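Local coordinates for pyrethroid hydrolase (Sphingobium faniae, PDB 5Y5R), which hydrolyses the ester bond of pyrethroid insecticides such as cypermethrin and permethrin, as a carboxylesterase of the alpha/beta-hydrolase superfamily, at residues Ser83-Ala88 with Leu98-Ala103; Thr4-Ile9 with Gln71-Gly76; Arg194-Ala199 with Arg211-Glu216; Arg29-His34 with Ala243-Ala248. All coordinates share one frame; numbering follows the deposited sequence.

In the fold
All four contacts meet on one parallel sheet, ordered 32-34, 3-9, 71-77, 95-101, 194-199, 222-226, the core of an alpha/beta-hydrolase fold. Contact 2 pairs two of its strands; contacts 1, 3 and 4 join helices 80-90, 207-216 and 237-249 to it. Along the chain contacts 2, 1 and 3 follow in series, while contact 4 encloses contacts 1 and 3 and crosses contact 2. The centres of contact 2 and contact 4 lie about 8 Å apart, those of contact 3 and contact 4 about 20 Å. Contact 3 comes closest to the probable charge-relay residues, the side chain of Tyr196 being about 7 Å from that of Asp202; contact 4 is remote from them.

Contact 1 of 4, residues Ser83-Ala88 with Leu98-Ala103; sequences SISWLA and LIYLTA
Helix 83-88 runs nearly antiparallel to strand 98-101, at 166° between their directions, with the axes 9.3 Å apart at closest approach; Ile84 and Leu98 have the nearest CA atoms. Ile84 points at the strand and carries most of the apolar contact. Its CG1 sits between the backbone N and the carbonyl carbon (chi1 81°), and from there the chain carries CD1 over the middle of the Tyr100 ring, 3.6 Å from the centroid and 14° off the normal, a CH-pi contact. The same methyl also touches Leu98 CD2 at 3.8 Å. One turn on, Ala88 CB meets Leu98 CD1 at 3.7 Å. This is the helix-to-strand half of the beta-alpha-beta unit formed by strand 71-77, helix 80-90 and strand 95-101; the helix follows a probable nucleophile elbow, whose residues Ile84 touches. At the ring's edge, in its plane, Ser85 OG is hydrogen-bonded to Tyr100 OH at 2.7 Å. Ser85 OG also bonds Gly81 O, one turn earlier in the helix, so two partners hold this buried hydroxyl. A leucine in place of Tyr100 would probably leave Ser85 OG without its partner across the contact and take the flat face from under Ile84 CD1. Within the sheet, Tyr100 also packs on Tyr196 of neighbouring strand 194-199.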
loop_
_atom_site.group_PDB
_atom_site.type_symbol
_atom_site.label_atom_id
_atom_site.label_comp_id
_atom_site.label_asym_id
_atom_site.label_seq_id
_atom_site.Cartn_x
_atom_site.Cartn_y
_atom_site.Cartn_z
ATOM N N SER A 83 2.121 0.180 6.441
ATOM C CA SER A 83 2.175 1.552 6.939
ATOM C C SER A 83 0.807 2.048 7.441
ATOM O O SER A 83 0.736 2.751 8.458
ATOM C CB SER A 83 2.708 2.458 5.835
ATOM O OG SER A 83 4.073 2.138 5.576
ATOM N N ILE A 84 -0.280 1.764 6.714
ATOM C CA ILE A 84 -1.570 2.325 7.130
ATOM C C ILE A 84 -2.053 1.651 8.400
ATOM O O ILE A 84 -2.799 2.253 9.172
ATOM C CB ILE A 84 -2.661 2.253 6.035
ATOM C CG1 ILE A 84 -3.297 0.865 5.972
ATOM C CG2 ILE A 84 -2.138 2.696 4.688
ATOM C CD1 ILE A 84 -4.544 0.834 5.115
ATOM N N SER A 85 -1.714 0.367 8.601
ATOM C CA SER A 85 -2.003 -0.279 9.875
ATOM C C SER A 85 -1.185 0.344 11.011
ATOM O O SER A 85 -1.680 0.546 12.127
ATOM C CB SER A 85 -1.720 -1.779 9.752
ATOM O OG SER A 85 -2.540 -2.384 8.765
ATOM N N TRP A 86 0.099 0.596 10.774
ATOM C CA TRP A 86 0.900 1.212 11.818
ATOM C C TRP A 86 0.376 2.608 12.146
ATOM O O TRP A 86 0.180 2.951 13.315
ATOM C CB TRP A 86 2.365 1.245 11.387
ATOM C CG TRP A 86 3.294 1.535 12.509
ATOM C CD1 TRP A 86 4.037 0.642 13.214
ATOM C CD2 TRP A 86 3.599 2.827 13.046
ATOM N NE1 TRP A 86 4.783 1.293 14.168
ATOM C CE2 TRP A 86 4.522 2.639 14.084
ATOM C CE3 TRP A 86 3.169 4.127 12.754
ATOM C CZ2 TRP A 86 5.025 3.699 14.829
ATOM C CZ3 TRP A 86 3.682 5.185 13.496
ATOM C CH2 TRP A 86 4.592 4.956 14.519
ATOM N N LEU A 87 0.092 3.399 11.116
ATOM C CA LEU A 87 -0.432 4.750 11.308
ATOM C C LEU A 87 -1.797 4.749 11.985
ATOM O O LEU A 87 -2.064 5.579 12.860
ATOM C CB LEU A 87 -0.544 5.437 9.959
ATOM C CG LEU A 87 0.756 5.979 9.365
ATOM C CD1 LEU A 87 0.632 6.110 7.847
ATOM C CD2 LEU A 87 1.040 7.293 9.988
ATOM N N ALA A 88 -2.652 3.790 11.641
ATOM C CA ALA A 88 -3.988 3.794 12.215
ATOM C C ALA A 88 -3.895 3.680 13.721
ATOM O O ALA A 88 -4.590 4.395 14.453
ATOM C CB ALA A 88 -4.816 2.644 11.631
ATOM N N LEU A 98 -9.749 2.845 6.447
ATOM C CA LEU A 98 -8.548 2.174 5.946
ATOM C C LEU A 98 -8.865 1.427 4.659
ATOM O O LEU A 98 -9.790 0.612 4.617
ATOM C CB LEU A 98 -7.981 1.193 6.983
ATOM C CG LEU A 98 -7.399 1.836 8.246
ATOM C CD1 LEU A 98 -7.024 0.769 9.263
ATOM C CD2 LEU A 98 -6.181 2.722 7.934
ATOM N N ILE A 99 -8.083 1.675 3.621
ATOM C CA ILE A 99 -8.267 1.011 2.343
ATOM C C ILE A 99 -7.012 0.216 2.018
ATOM O O ILE A 99 -5.934 0.802 1.865
ATOM C CB ILE A 99 -8.547 2.022 1.230
ATOM C CG1 ILE A 99 -9.785 2.869 1.548
ATOM C CG2 ILE A 99 -8.738 1.300 -0.090
ATOM C CD1 ILE A 99 -10.060 3.853 0.471
ATOM N N TYR A 100 -7.159 -1.094 1.839
ATOM C CA TYR A 100 -6.052 -1.988 1.490
ATOM C C TYR A 100 -6.198 -2.399 0.026
ATOM O O TYR A 100 -7.035 -3.247 -0.307
ATOM C CB TYR A 100 -6.016 -3.208 2.417
ATOM C CG TYR A 100 -5.756 -2.889 3.862
ATOM C CD1 TYR A 100 -6.782 -2.462 4.699
ATOM C CD2 TYR A 100 -4.493 -2.992 4.391
ATOM C CE1 TYR A 100 -6.572 -2.180 6.022
ATOM C CE2 TYR A 100 -4.261 -2.696 5.707
ATOM C CZ TYR A 100 -5.303 -2.274 6.524
ATOM O OH TYR A 100 -5.074 -2.007 7.858
ATOM N N LEU A 101 -5.362 -1.837 -0.840
ATOM C CA LEU A 101 -5.428 -2.052 -2.284
ATOM C C LEU A 101 -4.405 -3.113 -2.678
ATOM O O LEU A 101 -3.220 -2.807 -2.882
ATOM C CB LEU A 101 -5.206 -0.734 -3.039
ATOM C CG LEU A 101 -5.104 -0.818 -4.565
ATOM C CD1 LEU A 101 -6.321 -1.500 -5.226
ATOM C CD2 LEU A 101 -4.875 0.563 -5.154
ATOM N N THR A 102 -4.906 -4.341 -2.889
ATOM C CA THR A 102 -4.140 -5.581 -3.036
ATOM C C THR A 102 -2.895 -5.422 -2.178
ATOM O O THR A 102 -1.751 -5.454 -2.657
ATOM C CB THR A 102 -3.913 -5.923 -4.526
ATOM O OG1 THR A 102 -3.304 -7.216 -4.656
ATOM C CG2 THR A 102 -3.087 -4.849 -5.297
ATOM N N ALA A 103 -3.140 -5.176 -0.894
ATOM C CA ALA A 103 -2.152 -4.684 0.052
ATOM C C ALA A 103 -1.941 -5.697 1.166
ATOM O O ALA A 103 -2.755 -6.588 1.373
ATOM C CB ALA A 103 -2.580 -3.335 0.670
#

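Contact 2 of 4, residues Thr4-Ile9 with Gln71-Gly76; sequences TDIILI and QSILLG
Two neighbouring strands of the parallel alpha/beta-hydrolase sheet, 4-9 and 71-76, pair here in register at 17° between their directions, and the second leads into a probable nucleophile elbow through Gly76. The parallel ladder alternates in donor direction: Ile73 N bonds Asp5 O at 3.0 Å, Ile7 N bonds Ile73 O at 2.7 Å, Leu75 N returns to Ile7 O at 2.8 Å, and Ile9 N closes the run on Leu75 O at 2.7 Å. These bonds tie Ile7 to the neighbouring strand through both its N and its O, and Leu75 likewise. At the start, Thr4 N bonds Gln71 O at 3.0 Å, while Asp5 N makes a second, weak bond to the same oxygen.

Side chains alternate between the two faces. Ile6 and Ile73 lie alongside each other, CG1 to CB at 4.0 Å, on the face where Leu8 CD2 meets Leu75 CB; helix 237-249 packs over this layer through Ile244 and Ala248. On the other face, under helix 59-67, Asp5 CB lies beside Ser72 OG, whereas the acid's OD2 turns to His34 of the next strand. Ile7 CG1 stands beside the backbone N (chi1 -57°), which brings the branch alongside Leu74, with Ile7 CD1 3.8 Å from Leu74 CD2.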
loop_
_atom_site.group_PDB
_atom_site.type_symbol
_atom_site.label_atom_id
_atom_site.label_comp_id
_atom_site.label_asym_id
_atom_site.label_seq_id
_atom_site.Cartn_x
_atom_site.Cartn_y
_atom_site.Cartn_z
ATOM N N THR A 4 -12.023 14.997 4.963
ATOM C CA THR A 4 -11.474 16.114 4.197
ATOM C C THR A 4 -10.292 15.742 3.326
ATOM O O THR A 4 -10.045 16.399 2.306
ATOM C CB THR A 4 -11.010 17.212 5.164
ATOM O OG1 THR A 4 -12.065 17.519 6.088
ATOM C CG2 THR A 4 -10.591 18.486 4.422
ATOM N N ASP A 5 -9.542 14.724 3.727
ATOM C CA ASP A 5 -8.291 14.376 3.091
ATOM C C ASP A 5 -8.277 12.888 2.797
ATOM O O ASP A 5 -8.781 12.089 3.591
ATOM C CB ASP A 5 -7.139 14.722 3.996
ATOM C CG ASP A 5 -7.016 16.214 4.233
ATOM O OD1 ASP A 5 -7.918 16.790 4.905
ATOM O OD2 ASP A 5 -6.011 16.794 3.766
ATOM N N ILE A 6 -7.692 12.526 1.660
ATOM C CA ILE A 6 -7.404 11.139 1.314
ATOM C C ILE A 6 -5.906 11.051 1.080
ATOM O O ILE A 6 -5.349 11.856 0.318
ATOM C CB ILE A 6 -8.183 10.670 0.066
ATOM C CG1 ILE A 6 -9.684 10.674 0.318
ATOM C CG2 ILE A 6 -7.777 9.268 -0.365
ATOM C CD1 ILE A 6 -10.487 10.280 -0.910
ATOM N N ILE A 7 -5.257 10.076 1.719
ATOM C CA ILE A 7 -3.807 9.915 1.630
ATOM C C ILE A 7 -3.536 8.559 0.978
ATOM O O ILE A 7 -3.989 7.527 1.490
ATOM C CB ILE A 7 -3.139 10.028 3.011
ATOM C CG1 ILE A 7 -3.477 11.372 3.680
ATOM C CG2 ILE A 7 -1.601 9.766 2.915
ATOM C CD1 ILE A 7 -3.058 11.485 5.120
ATOM N N LEU A 8 -2.908 8.579 -0.204
ATOM C CA LEU A 8 -2.563 7.377 -0.969
ATOM C C LEU A 8 -1.091 7.072 -0.742
ATOM O O LEU A 8 -0.225 7.904 -1.077
ATOM C CB LEU A 8 -2.795 7.547 -2.472
ATOM C CG LEU A 8 -4.072 8.283 -2.902
ATOM C CD1 LEU A 8 -4.140 8.468 -4.388
ATOM C CD2 LEU A 8 -5.290 7.542 -2.319
ATOM N N ILE A 9 -0.804 5.881 -0.219
ATOM C CA ILE A 9 0.553 5.497 0.157
ATOM C C ILE A 9 1.047 4.371 -0.746
ATOM O O ILE A 9 0.428 3.306 -0.820
ATOM C CB ILE A 9 0.616 5.117 1.640
ATOM C CG1 ILE A 9 0.286 6.351 2.484
ATOM C CG2 ILE A 9 1.993 4.535 1.957
ATOM C CD1 ILE A 9 -0.050 6.091 3.927
ATOM N N GLN A 71 -11.139 14.466 9.165
ATOM C CA GLN A 71 -10.685 13.080 9.166
ATOM C C GLN A 71 -10.079 12.713 7.818
ATOM O O GLN A 71 -10.387 13.326 6.800
ATOM C CB GLN A 71 -11.846 12.134 9.450
ATOM C CG GLN A 71 -12.523 12.446 10.739
ATOM C CD GLN A 71 -11.775 11.878 11.897
ATOM O OE1 GLN A 71 -11.893 10.694 12.220
ATOM N NE2 GLN A 71 -10.947 12.716 12.514
ATOM N N SER A 72 -9.248 11.660 7.815
ATOM C CA SER A 72 -8.548 11.206 6.619
ATOM C C SER A 72 -8.839 9.750 6.267
ATOM O O SER A 72 -8.971 8.886 7.138
ATOM C CB SER A 72 -7.039 11.340 6.777
ATOM O OG SER A 72 -6.651 12.698 6.892
ATOM N N ILE A 73 -8.778 9.461 4.974
ATOM C CA ILE A 73 -8.773 8.093 4.478
ATOM C C ILE A 73 -7.326 7.739 4.145
ATOM O O ILE A 73 -6.630 8.496 3.453
ATOM C CB ILE A 73 -9.678 7.939 3.241
ATOM C CG1 ILE A 73 -11.105 8.420 3.532
ATOM C CG2 ILE A 73 -9.707 6.489 2.800
ATOM C CD1 ILE A 73 -11.947 7.498 4.433
ATOM N N LEU A 74 -6.870 6.595 4.642
ATOM C CA LEU A 74 -5.532 6.091 4.361
ATOM C C LEU A 74 -5.661 4.915 3.422
ATOM O O LEU A 74 -6.430 3.978 3.697
ATOM C CB LEU A 74 -4.817 5.655 5.641
ATOM C CG LEU A 74 -4.566 6.703 6.713
ATOM C CD1 LEU A 74 -3.554 6.146 7.722
ATOM C CD2 LEU A 74 -4.104 7.996 6.028
ATOM N N LEU A 75 -4.931 4.973 2.312
ATOM C CA LEU A 75 -4.867 3.884 1.353
ATOM C C LEU A 75 -3.425 3.407 1.253
ATOM O O LEU A 75 -2.494 4.219 1.111
ATOM C CB LEU A 75 -5.373 4.295 -0.034
ATOM C CG LEU A 75 -5.434 3.200 -1.106
ATOM C CD1 LEU A 75 -6.593 3.487 -2.077
ATOM C CD2 LEU A 75 -4.114 3.065 -1.922
ATOM N N GLY A 76 -3.253 2.113 1.340
ATOM C CA GLY A 76 -1.961 1.488 1.121
ATOM C C GLY A 76 -2.037 0.570 -0.080
ATOM O O GLY A 76 -3.026 -0.134 -0.262
#

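Contact 3 of 4, residues Arg194-Ala199 with Arg211-Glu216; sequences RLYIEA and RQMQKE
Arg211 meets Glu198 in a salt bridge where helix 207-216 packs on strand 194-199, within the beta-alpha-beta unit that strand 222-226 completes; helix and strand run 162° apart in direction, their axes 10.4 Å from each other. The arginine, its chain extended from CG to NE, presents the guanidinium edge: NE bonds Glu198 OE2 at 3.1 Å, with the oxygen in the guanidinium plane. Seen from the acid, NE comes on the syn side but 34° out of the carboxylate plane. Arg211 NH1 adds a weak bond to Glu198 OE1 at 3.4 Å, and that oxygen also bonds Ser225 of strand 222-226, so the buried carboxylate is held from both the helix and the next strand. The nearby Arg211 cation probably favours the charged form of Glu198. Replacing Glu198 by an alanine would probably leave Arg211 without this counter-charge and Ser225 OG without its carboxylate partner.

Next comes Met213, a selenomethionine in the crystal. Its chain bends at chi3, and CE touches Tyr196 OH at 3.5 Å. That hydroxyl bonds Ala103 O, beyond the end of strand 95-101. The side chain of Tyr196 is about 7 Å from that of Asp202, a probable charge-relay residue.

Gln214 then lays its amide over a face of the Tyr196 ring, the planes only 8° apart and stacked. Its CG joins the same face in a CH-pi contact, 4.2 Å from the centroid. From over the ring, Gln214 NE2 makes a weak hydrogen bond to Glu198 OE2 at 3.3 Å and another weak one to Gln210 O.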
loop_
_atom_site.group_PDB
_atom_site.type_symbol
_atom_site.label_atom_id
_atom_site.label_comp_id
_atom_site.label_asym_id
_atom_site.label_seq_id
_atom_site.Cartn_x
_atom_site.Cartn_y
_atom_site.Cartn_z
ATOM N N ARG A 194 -12.749 -0.761 7.568
ATOM C CA ARG A 194 -11.693 -1.316 6.730
ATOM C C ARG A 194 -12.295 -1.781 5.415
ATOM O O ARG A 194 -13.417 -2.315 5.381
ATOM C CB ARG A 194 -10.995 -2.503 7.428
ATOM C CG ARG A 194 -10.268 -2.166 8.711
ATOM C CD ARG A 194 -9.762 -3.449 9.404
ATOM N NE ARG A 194 -10.845 -4.319 9.873
ATOM C CZ ARG A 194 -11.356 -4.252 11.098
ATOM N NH1 ARG A 194 -10.871 -3.360 11.952
ATOM N NH2 ARG A 194 -12.344 -5.068 11.474
ATOM N N LEU A 195 -11.596 -1.489 4.329
ATOM C CA LEU A 195 -11.977 -1.954 3.002
ATOM C C LEU A 195 -10.765 -2.572 2.320
ATOM O O LEU A 195 -9.673 -1.977 2.321
ATOM C CB LEU A 195 -12.557 -0.800 2.171
ATOM C CG LEU A 195 -12.679 -0.971 0.664
ATOM C CD1 LEU A 195 -13.687 -2.062 0.368
ATOM C CD2 LEU A 195 -13.127 0.358 0.049
ATOM N N TYR A 196 -10.956 -3.766 1.752
ATOM C CA TYR A 196 -9.971 -4.414 0.901
ATOM C C TYR A 196 -10.440 -4.345 -0.548
ATOM O O TYR A 196 -11.517 -4.841 -0.880
ATOM C CB TYR A 196 -9.750 -5.878 1.302
ATOM C CG TYR A 196 -8.406 -6.423 0.842
ATOM C CD1 TYR A 196 -8.219 -6.888 -0.447
ATOM C CD2 TYR A 196 -7.323 -6.433 1.700
ATOM C CE1 TYR A 196 -6.973 -7.376 -0.858
ATOM C CE2 TYR A 196 -6.089 -6.908 1.299
ATOM C CZ TYR A 196 -5.914 -7.372 0.033
ATOM O OH TYR A 196 -4.663 -7.823 -0.325
ATOM N N ILE A 197 -9.627 -3.752 -1.411
ATOM C CA ILE A 197 -9.872 -3.760 -2.851
ATOM C C ILE A 197 -8.951 -4.807 -3.442
ATOM O O ILE A 197 -7.733 -4.599 -3.488
ATOM C CB ILE A 197 -9.624 -2.385 -3.496
ATOM C CG1 ILE A 197 -10.455 -1.304 -2.807
ATOM C CG2 ILE A 197 -9.927 -2.444 -4.998
ATOM C CD1 ILE A 197 -10.400 0.046 -3.499
ATOM N N GLU A 198 -9.529 -5.940 -3.858
ATOM C CA GLU A 198 -8.773 -7.016 -4.467
ATOM C C GLU A 198 -8.507 -6.670 -5.917
ATOM O O GLU A 198 -9.363 -6.103 -6.603
ATOM C CB GLU A 198 -9.535 -8.358 -4.453
ATOM C CG GLU A 198 -10.228 -8.777 -3.197
ATOM C CD GLU A 198 -11.097 -10.042 -3.420
ATOM O OE1 GLU A 198 -11.802 -10.137 -4.448
ATOM O OE2 GLU A 198 -11.070 -10.941 -2.574
ATOM N N ALA A 199 -7.339 -7.071 -6.391
ATOM C CA ALA A 199 -6.976 -7.078 -7.807
ATOM C C ALA A 199 -7.030 -8.538 -8.251
ATOM O O ALA A 199 -6.165 -9.330 -7.860
ATOM C CB ALA A 199 -5.594 -6.465 -8.009
ATOM N N ARG A 211 -7.175 -13.088 -0.373
ATOM C CA ARG A 211 -8.371 -13.520 0.358
ATOM C C ARG A 211 -8.020 -14.201 1.677
ATOM O O ARG A 211 -8.822 -14.168 2.620
ATOM C CB ARG A 211 -9.242 -14.447 -0.509
ATOM C CG ARG A 211 -9.874 -13.748 -1.717
ATOM C CD ARG A 211 -10.495 -14.651 -2.789
ATOM N NE ARG A 211 -11.180 -13.817 -3.784
ATOM C CZ ARG A 211 -11.683 -14.206 -4.958
ATOM N NH1 ARG A 211 -12.239 -13.298 -5.753
ATOM N NH2 ARG A 211 -11.633 -15.461 -5.361
ATOM N N GLN A 212 -6.838 -14.821 1.755
ATOM C CA GLN A 212 -6.397 -15.451 2.992
ATOM C C GLN A 212 -6.109 -14.401 4.048
ATOM O O GLN A 212 -6.432 -14.578 5.231
ATOM C CB GLN A 212 -5.163 -16.319 2.698
ATOM C CG GLN A 212 -4.717 -17.204 3.840
ATOM C CD GLN A 212 -5.695 -18.333 4.074
ATOM O OE1 GLN A 212 -6.210 -18.926 3.121
ATOM N NE2 GLN A 212 -5.951 -18.642 5.335
HETATM N N MSE A 213 -5.545 -13.274 3.637
HETATM C CA MSE A 213 -5.309 -12.187 4.563
HETATM C C MSE A 213 -6.612 -11.598 5.105
HETATM O O MSE A 213 -6.737 -11.371 6.309
HETATM C CB MSE A 213 -4.451 -11.117 3.885
HETATM C CG MSE A 213 -3.024 -11.611 3.768
HETATM SE SE MSE A 213 -1.771 -10.309 3.028
HETATM C CE MSE A 213 -2.502 -10.123 1.264
ATOM N N GLN A 214 -7.580 -11.343 4.223
ATOM C CA GLN A 214 -8.899 -10.928 4.717
ATOM C C GLN A 214 -9.446 -11.943 5.710
ATOM O O GLN A 214 -9.908 -11.577 6.796
ATOM C CB GLN A 214 -9.882 -10.750 3.557
ATOM C CG GLN A 214 -9.468 -9.688 2.607
ATOM C CD GLN A 214 -10.243 -9.734 1.323
ATOM O OE1 GLN A 214 -11.453 -9.471 1.284
ATOM N NE2 GLN A 214 -9.560 -10.076 0.258
ATOM N N LYS A 215 -9.313 -13.225 5.384
ATOM C CA LYS A 215 -9.886 -14.282 6.208
ATOM C C LYS A 215 -9.282 -14.302 7.613
ATOM O O LYS A 215 -9.983 -14.620 8.585
ATOM C CB LYS A 215 -9.700 -15.629 5.505
ATOM C CG LYS A 215 -10.199 -16.805 6.289
ATOM C CD LYS A 215 -10.147 -18.108 5.514
ATOM C CE LYS A 215 -11.281 -19.023 6.003
ATOM N NZ LYS A 215 -11.044 -19.491 7.396
ATOM N N GLU A 216 -7.967 -14.031 7.739
ATOM C CA GLU A 216 -7.290 -14.143 9.031
ATOM C C GLU A 216 -7.290 -12.848 9.845
ATOM O O GLU A 216 -6.891 -12.876 11.014
ATOM C CB GLU A 216 -5.845 -14.622 8.822
ATOM C CG GLU A 216 -5.767 -16.071 8.329
ATOM C CD GLU A 216 -4.357 -16.634 8.178
ATOM O OE1 GLU A 216 -4.209 -17.604 7.406
ATOM O OE2 GLU A 216 -3.376 -16.088 8.724
#

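Contact 4 of 4, residues Arg29-His34 with Ala243-Ala248; sequences RGYRVH and AIADFA
Residues 29-34 pass from a turn into edge strand 32-34 and meet helix 243-248 mainly through the turn, where Arg29 and Ala245 have the nearest CA atoms, 6.8 Å apart. Arg29 lies over the helix surface. Its CG stays beside the backbone N and the chain then bends (chi2 -77°), laying the guanidinium across Ala245, whose CB sits 3.3 Å above one face and offset toward the rim. At the edge of the same group, Arg29 NH1 forms a salt bridge with Asp246 OD1. The modelled separation is very short, so its exact length is doubtful; the two planes are turned 39° apart. Arg29 NH2 has a second acidic partner in Asp249, so the cation spans two carboxylates of one helix.

In the alpha/beta-hydrolase fold this joins the loop leading into edge strand 32-34 to the last helix, 237-249, away from the probable charge-relay residues. The Tyr31 ring meets the next turn of the helix: CZ is 3.5 Å from Ala248 CB, and CE2 is 4.4 Å from Ala245 CB. The small alanine methyls are consistent with this close approach, and Tyr31 OH hydrogen-bonds Asp249 OD1. Ala248 also packs on Ile6 of strand 3-9, and Tyr31 touches that same isoleucine.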
loop_
_atom_site.group_PDB
_atom_site.type_symbol
_atom_site.label_atom_id
_atom_site.label_comp_id
_atom_site.label_asym_id
_atom_site.label_seq_id
_atom_site.Cartn_x
_atom_site.Cartn_y
_atom_site.Cartn_z
ATOM N N ARG A 29 -13.999 14.808 -6.689
ATOM C CA ARG A 29 -14.993 14.417 -5.695
ATOM C C ARG A 29 -14.969 15.313 -4.467
ATOM O O ARG A 29 -15.647 15.020 -3.465
ATOM C CB ARG A 29 -14.765 12.960 -5.269
ATOM C CG ARG A 29 -15.187 11.921 -6.269
ATOM C CD ARG A 29 -16.700 11.813 -6.210
ATOM N NE ARG A 29 -17.177 10.477 -6.546
ATOM C CZ ARG A 29 -17.755 9.653 -5.677
ATOM N NH1 ARG A 29 -18.161 8.469 -6.080
ATOM N NH2 ARG A 29 -17.933 10.017 -4.409
ATOM N N GLY A 30 -14.201 16.398 -4.522
ATOM C CA GLY A 30 -14.181 17.355 -3.450
ATOM C C GLY A 30 -13.246 17.007 -2.331
ATOM O O GLY A 30 -13.397 17.541 -1.226
ATOM N N TYR A 31 -12.224 16.196 -2.593
ATOM C CA TYR A 31 -11.298 15.812 -1.546
ATOM C C TYR A 31 -9.944 16.451 -1.788
ATOM O O TYR A 31 -9.514 16.657 -2.927
ATOM C CB TYR A 31 -11.133 14.295 -1.482
ATOM C CG TYR A 31 -12.345 13.584 -0.972
ATOM C CD1 TYR A 31 -12.610 13.564 0.379
ATOM C CD2 TYR A 31 -13.226 12.938 -1.829
ATOM C CE1 TYR A 31 -13.712 12.914 0.877
ATOM C CE2 TYR A 31 -14.353 12.284 -1.337
ATOM C CZ TYR A 31 -14.580 12.282 0.023
ATOM O OH TYR A 31 -15.665 11.660 0.574
ATOM N N ARG A 32 -9.286 16.784 -0.695
ATOM C CA ARG A 32 -7.880 17.105 -0.758
ATOM C C ARG A 32 -7.106 15.796 -0.768
ATOM O O ARG A 32 -7.364 14.912 0.050
ATOM C CB ARG A 32 -7.477 17.984 0.418
ATOM C CG ARG A 32 -6.028 18.376 0.334
ATOM C CD ARG A 32 -5.816 19.762 0.810
ATOM N NE ARG A 32 -4.760 19.826 1.813
ATOM C CZ ARG A 32 -4.289 20.961 2.311
ATOM N NH1 ARG A 32 -4.770 22.116 1.884
ATOM N NH2 ARG A 32 -3.343 20.946 3.233
ATOM N N VAL A 33 -6.192 15.650 -1.709
ATOM C CA VAL A 33 -5.569 14.358 -1.957
ATOM C C VAL A 33 -4.059 14.495 -1.810
ATOM O O VAL A 33 -3.463 15.470 -2.280
ATOM C CB VAL A 33 -5.965 13.815 -3.341
ATOM C CG1 VAL A 33 -5.372 12.442 -3.563
ATOM C CG2 VAL A 33 -7.487 13.765 -3.447
ATOM N N HIS A 34 -3.451 13.526 -1.128
ATOM C CA HIS A 34 -2.022 13.491 -0.865
ATOM C C HIS A 34 -1.468 12.161 -1.373
ATOM O O HIS A 34 -2.174 11.142 -1.361
ATOM C CB HIS A 34 -1.750 13.649 0.638
ATOM C CG HIS A 34 -2.418 14.831 1.281
ATOM N ND1 HIS A 34 -1.796 16.056 1.430
ATOM C CD2 HIS A 34 -3.658 14.978 1.814
ATOM C CE1 HIS A 34 -2.617 16.897 2.035
ATOM N NE2 HIS A 34 -3.756 16.272 2.273
ATOM N N ALA A 243 -14.452 3.840 -6.403
ATOM C CA ALA A 243 -14.641 3.028 -5.208
ATOM C C ALA A 243 -14.015 3.699 -3.997
ATOM O O ALA A 243 -14.569 3.638 -2.900
ATOM C CB ALA A 243 -14.054 1.639 -5.424
ATOM N N ILE A 244 -12.858 4.355 -4.167
ATOM C CA ILE A 244 -12.252 5.051 -3.026
ATOM C C ILE A 244 -13.156 6.178 -2.530
ATOM O O ILE A 244 -13.335 6.363 -1.319
ATOM C CB ILE A 244 -10.845 5.582 -3.372
ATOM C CG1 ILE A 244 -9.885 4.436 -3.686
ATOM C CG2 ILE A 244 -10.303 6.419 -2.244
ATOM C CD1 ILE A 244 -8.650 4.874 -4.532
ATOM N N ALA A 245 -13.709 6.966 -3.455
ATOM C CA ALA A 245 -14.530 8.116 -3.061
ATOM C C ALA A 245 -15.854 7.674 -2.412
ATOM O O ALA A 245 -16.301 8.280 -1.422
ATOM C CB ALA A 245 -14.739 9.030 -4.270
ATOM N N ASP A 246 -16.480 6.609 -2.928
ATOM C CA ASP A 246 -17.692 6.075 -2.287
ATOM C C ASP A 246 -17.414 5.634 -0.854
ATOM O O ASP A 246 -18.277 5.768 0.017
ATOM C CB ASP A 246 -18.265 4.922 -3.101
ATOM C CG ASP A 246 -18.689 5.362 -4.474
ATOM O OD1 ASP A 246 -18.801 6.591 -4.653
ATOM O OD2 ASP A 246 -18.878 4.513 -5.375
ATOM N N PHE A 247 -16.233 5.048 -0.601
ATOM C CA PHE A 247 -15.839 4.716 0.764
ATOM C C PHE A 247 -15.628 5.973 1.595
ATOM O O PHE A 247 -16.107 6.068 2.726
ATOM C CB PHE A 247 -14.570 3.843 0.748
ATOM C CG PHE A 247 -14.111 3.385 2.119
ATOM C CD1 PHE A 247 -14.865 2.482 2.854
ATOM C CD2 PHE A 247 -12.895 3.814 2.643
ATOM C CE1 PHE A 247 -14.443 2.055 4.114
ATOM C CE2 PHE A 247 -12.460 3.385 3.889
ATOM C CZ PHE A 247 -13.241 2.503 4.629
ATOM N N ALA A 248 -14.901 6.951 1.055
ATOM C CA ALA A 248 -14.629 8.154 1.830
ATOM C C ALA A 248 -15.916 8.877 2.196
ATOM O O ALA A 248 -16.014 9.444 3.293
ATOM C CB ALA A 248 -13.718 9.085 1.046
#